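Local coordinates for adenosine 5'-monophosphoramidase HNT1 (Candida albicans, PDB 6IQ1), which probably hydrolyses adenosine 5'-monophosphoramidates to AMP, working as a homodimeric enzyme of the histidine triad (HINT) family, at residues A98-V101 and V102-V105; I56-D59 and Y60-D63. All blocks are in the same frame, centred on the assembly; numbering follows the deposited sequence.

Overall arrangement
Contacts 1 and 2 illustrate how one local turn leads into a catalytic motif while a helix start packs beside it. Contact 1 (98-105) lies in the loop between strands 87-94 and 107-112; it contains residues that bind AMP in related proteins, ends in the start of the histidine triad motif, and supplies one zinc ligand. Contact 2 (56-63) comes earlier in the chain and starts helix 58-74. Their centres are 18 Å apart, yet they touch where Val105 CG2 packs on Ile56 CG1 at 3.7 Å. The side chain of Ile56 lies about 8 Å from the zinc ion, and that of Leu61 about 5 Å from the side chain of Phe107. Both contacts also meet the second subunit.

Contact 1: A98-V101 and V102-V105; sequences AHQV and VDHV. With ZN (zinc ion), chain H.
Two almost straight torsions, chi1 -179° and chi2 -171°, stretch Gln100 so that its amide reaches forward over the turn to Val102 and Asp103. There NE2 donates a weak, bent hydrogen bond to Val102 O (3.2 Å, N-H...O angle 134°). The same carbonyl oxygen also accepts a weak bond from His104 N at 3.0 Å, which closes an inverse gamma turn centred on Asp103. One backbone oxygen thus ties the glutamine to the turn, though by two imperfect bonds. The other end of the amide works through solvent: a single water donates both to Gln100 OE1 (3.1 Å) and to Asp103 OD1 (2.9 Å), bridging two side chains that do not bond directly. Outside the turn, Gly95 N donates to OE1 and NE2 donates to Ala51 O, so the buried amide is held at both ends and its rotation is fixed, while Asp103 OD2 forms a salt bridge with Arg96.

This is the loop that leads into the histidine triad motif of the HIT fold. Gln100 lies beside Asn93 and His106, consistent with the AMP-binding role that all three have by similarity, and His104 O accepts a hydrogen bond from ND1 of His106, the probable nucleophile. CG of His104 lies anti to the backbone N, and ND1 binds the zinc ion at 2.2 Å. Cys7, Cys10 and His49 complete the site, and NE2 of His104 is hydrogen-bonded to Pro46 O, so zinc on one nitrogen and Pro46 O on the other fix the ring's rotation.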
loop_
_atom_site.group_PDB
_atom_site.type_symbol
_atom_site.label_atom_id
_atom_site.label_comp_id
_atom_site.label_asym_id
_atom_site.label_seq_id
_atom_site.Cartn_x
_atom_site.Cartn_y
_atom_site.Cartn_z
ATOM N N ALA D 98 10.774 9.170 -0.008
ATOM C CA ALA D 98 10.034 7.958 0.309
ATOM C C ALA D 98 10.293 6.846 -0.704
ATOM O O ALA D 98 9.546 5.862 -0.726
ATOM C CB ALA D 98 8.533 8.258 0.408
ATOM N N HIS D 99 11.331 6.993 -1.544
ATOM C CA HIS D 99 11.778 6.001 -2.529
ATOM C C HIS D 99 10.945 6.001 -3.812
ATOM O O HIS D 99 10.912 4.992 -4.522
ATOM C CB HIS D 99 11.799 4.588 -1.916
ATOM C CG HIS D 99 12.717 3.622 -2.595
ATOM N ND1 HIS D 99 12.425 3.039 -3.811
ATOM C CD2 HIS D 99 13.910 3.106 -2.208
ATOM C CE1 HIS D 99 13.404 2.215 -4.150
ATOM N NE2 HIS D 99 14.314 2.234 -3.191
ATOM N N GLN D 100 10.274 7.104 -4.150
ATOM C CA GLN D 100 9.516 7.207 -5.400
ATOM C C GLN D 100 10.355 7.851 -6.504
ATOM O O GLN D 100 10.833 8.984 -6.347
ATOM C CB GLN D 100 8.238 8.019 -5.200
ATOM C CG GLN D 100 7.402 8.122 -6.472
ATOM C CD GLN D 100 6.277 9.106 -6.318
ATOM O OE1 GLN D 100 6.303 9.951 -5.427
ATOM N NE2 GLN D 100 5.279 9.005 -7.178
ATOM N N VAL D 101 10.480 7.159 -7.635
ATOM C CA VAL D 101 11.294 7.623 -8.760
ATOM C C VAL D 101 10.436 8.148 -9.908
ATOM O O VAL D 101 10.714 9.217 -10.449
ATOM C CB VAL D 101 12.240 6.500 -9.241
ATOM C CG1 VAL D 101 12.964 6.935 -10.498
ATOM C CG2 VAL D 101 13.222 6.131 -8.132
ATOM N N VAL D 102 9.407 7.392 -10.310
ATOM C CA VAL D 102 8.498 7.796 -11.384
ATOM C C VAL D 102 7.299 8.501 -10.766
ATOM O O VAL D 102 6.624 7.942 -9.893
ATOM C CB VAL D 102 8.043 6.580 -12.212
ATOM C CG1 VAL D 102 6.971 6.977 -13.233
ATOM C CG2 VAL D 102 9.219 5.914 -12.893
ATOM N N ASP D 103 7.019 9.718 -11.231
ATOM C CA ASP D 103 5.972 10.576 -10.669
ATOM C C ASP D 103 4.576 10.285 -11.236
ATOM O O ASP D 103 3.821 11.203 -11.579
ATOM C CB ASP D 103 6.361 12.035 -10.875
ATOM C CG ASP D 103 7.671 12.388 -10.170
ATOM O OD1 ASP D 103 7.858 11.982 -8.992
ATOM O OD2 ASP D 103 8.527 13.050 -10.802
ATOM N N HIS D 104 4.227 9.001 -11.333
ATOM C CA HIS D 104 2.868 8.518 -11.567
ATOM C C HIS D 104 2.585 7.447 -10.516
ATOM O O HIS D 104 3.333 6.469 -10.410
ATOM C CB HIS D 104 2.738 7.955 -12.984
ATOM C CG HIS D 104 1.356 7.505 -13.354
ATOM N ND1 HIS D 104 0.702 7.960 -14.482
ATOM C CD2 HIS D 104 0.521 6.603 -12.782
ATOM C CE1 HIS D 104 -0.481 7.376 -14.577
ATOM N NE2 HIS D 104 -0.615 6.545 -13.560
ATOM N N VAL D 105 1.527 7.649 -9.727
ATOM C CA VAL D 105 1.184 6.734 -8.642
ATOM C C VAL D 105 1.248 5.297 -9.130
ATOM O O VAL D 105 0.607 4.931 -10.119
ATOM C CB VAL D 105 -0.213 7.073 -8.086
ATOM C CG1 VAL D 105 -0.730 5.974 -7.116
ATOM C CG2 VAL D 105 -0.175 8.416 -7.404
HETATM ZN ZN ZN H . 1.633 9.322 -15.991
HETATM O O HOH W 1 6.182 12.749 -6.749
#

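Contact 2: I56-D59 and Y60-D63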
loop_
_atom_site.group_PDB
_atom_site.type_symbol
_atom_site.label_atom_id
_atom_site.label_comp_id
_atom_site.label_asym_id
_atom_site.label_seq_id
_atom_site.Cartn_x
_atom_site.Cartn_y
_atom_site.Cartn_z
ATOM N N ILE D 56 -5.050 11.545 -6.981
ATOM C CA ILE D 56 -5.791 10.530 -7.731
ATOM C C ILE D 56 -7.260 10.618 -7.340
ATOM O O ILE D 56 -7.573 10.637 -6.144
ATOM C CB ILE D 56 -5.238 9.115 -7.471
ATOM C CG1 ILE D 56 -3.765 9.034 -7.878
ATOM C CG2 ILE D 56 -6.003 8.078 -8.252
ATOM C CD1 ILE D 56 -3.524 9.359 -9.338
ATOM N N PRO D 57 -8.181 10.666 -8.298
ATOM C CA PRO D 57 -9.607 10.730 -7.944
ATOM C C PRO D 57 -10.049 9.502 -7.157
ATOM O O PRO D 57 -9.517 8.402 -7.326
ATOM C CB PRO D 57 -10.315 10.803 -9.304
ATOM C CG PRO D 57 -9.243 11.214 -10.287
ATOM C CD PRO D 57 -7.961 10.655 -9.752
ATOM N N ASP D 58 -11.045 9.714 -6.289
ATOM C CA ASP D 58 -11.558 8.645 -5.439
ATOM C C ASP D 58 -11.937 7.406 -6.244
ATOM O O ASP D 58 -11.670 6.274 -5.821
ATOM C CB ASP D 58 -12.758 9.146 -4.636
ATOM C CG ASP D 58 -12.346 9.887 -3.363
ATOM O OD1 ASP D 58 -11.142 9.922 -3.047
ATOM O OD2 ASP D 58 -13.229 10.425 -2.662
ATOM N N ASP D 59 -12.538 7.589 -7.418
ATOM C CA ASP D 59 -13.005 6.419 -8.160
ATOM C C ASP D 59 -11.850 5.604 -8.743
ATOM O O ASP D 59 -11.997 4.394 -8.941
ATOM C CB ASP D 59 -13.997 6.824 -9.258
ATOM C CG ASP D 59 -13.388 7.764 -10.297
ATOM O OD1 ASP D 59 -12.787 8.802 -9.937
ATOM O OD2 ASP D 59 -13.505 7.447 -11.498
ATOM N N TYR D 60 -10.697 6.213 -9.000
ATOM C CA TYR D 60 -9.555 5.386 -9.361
ATOM C C TYR D 60 -8.957 4.666 -8.148
ATOM O O TYR D 60 -8.489 3.524 -8.275
ATOM C CB TYR D 60 -8.500 6.237 -10.054
ATOM C CG TYR D 60 -8.899 6.611 -11.454
ATOM C CD1 TYR D 60 -9.743 7.696 -11.692
ATOM C CD2 TYR D 60 -8.434 5.881 -12.540
ATOM C CE1 TYR D 60 -10.119 8.037 -12.953
ATOM C CE2 TYR D 60 -8.794 6.216 -13.817
ATOM C CZ TYR D 60 -9.641 7.292 -14.021
ATOM O OH TYR D 60 -10.011 7.607 -15.306
ATOM N N LEU D 61 -8.957 5.311 -6.976
ATOM C CA LEU D 61 -8.432 4.664 -5.782
ATOM C C LEU D 61 -9.261 3.448 -5.410
ATOM O O LEU D 61 -8.716 2.439 -4.958
ATOM C CB LEU D 61 -8.395 5.649 -4.620
ATOM C CG LEU D 61 -7.389 6.792 -4.726
ATOM C CD1 LEU D 61 -7.394 7.621 -3.461
ATOM C CD2 LEU D 61 -6.000 6.284 -5.040
ATOM N N SER D 62 -10.583 3.519 -5.611
ATOM C CA SER D 62 -11.457 2.430 -5.187
ATOM C C SER D 62 -11.198 1.155 -5.973
ATOM O O SER D 62 -11.449 0.054 -5.470
ATOM C CB SER D 62 -12.920 2.837 -5.339
ATOM O OG SER D 62 -13.293 3.718 -4.297
ATOM N N ASP D 63 -10.692 1.278 -7.197
ATOM C CA ASP D 63 -10.521 0.130 -8.067
ATOM C C ASP D 63 -9.171 -0.569 -7.889
ATOM O O ASP D 63 -9.027 -1.730 -8.294
ATOM C CB ASP D 63 -10.718 0.580 -9.519
ATOM C CG ASP D 63 -10.600 -0.548 -10.497
ATOM O OD1 ASP D 63 -11.384 -1.510 -10.405
ATOM O OD2 ASP D 63 -9.708 -0.481 -11.361
#
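Pro57 O is gripped by two amides of the first helical turn: Leu61 N gives it a fairly straight bond (3.2 Å, N-H...O angle 159°) in the carbonyl plane, and Tyr60 N a weak, bent one (3.0 Å). Ser62 N continues the helical pattern one residue on, donating to Asp58 O at 3.0 Å. Pro57 therefore occupies the N-cap position of helix 58-74.

The apolar side of this start is a hydrophobic staple, in which the residue before the cap meets the fourth residue after the cap. The rotamer of Ile56 leaves CG2, the branch that makes the contact, anti to the backbone N, and this methyl packs against Leu61 CD2 at 3.7 Å. The same CG2 packs on Tyr60 CB (3.6 Å), the two side chains crossing at about a right angle. Farther along, the Pro57 ring lies side by side with the tyrosine and points the same way, CG approaching Tyr60 CD1 at 3.8 Å.

Asp59 takes chi1 61°, setting its carboxylate between the backbone N and the carbonyl carbon and laying it beside the Tyr60 ring. OD2 comes 3.7 Å from Tyr60 CE1, and the two planes are 68° apart. Across the dimer, Ser62 OG is hydrogen-bonded to Ser62 O of the second subunit, whose Lys69 donates to Ile56 O.

Lys27 joins acid and ring: its ammonium group forms a salt bridge with Asp59 OD2 and a cation-pi contact with Tyr60. One positive charge serves both neighbours, and it probably offsets the repulsion expected between a carboxylate and the electrons of the ring.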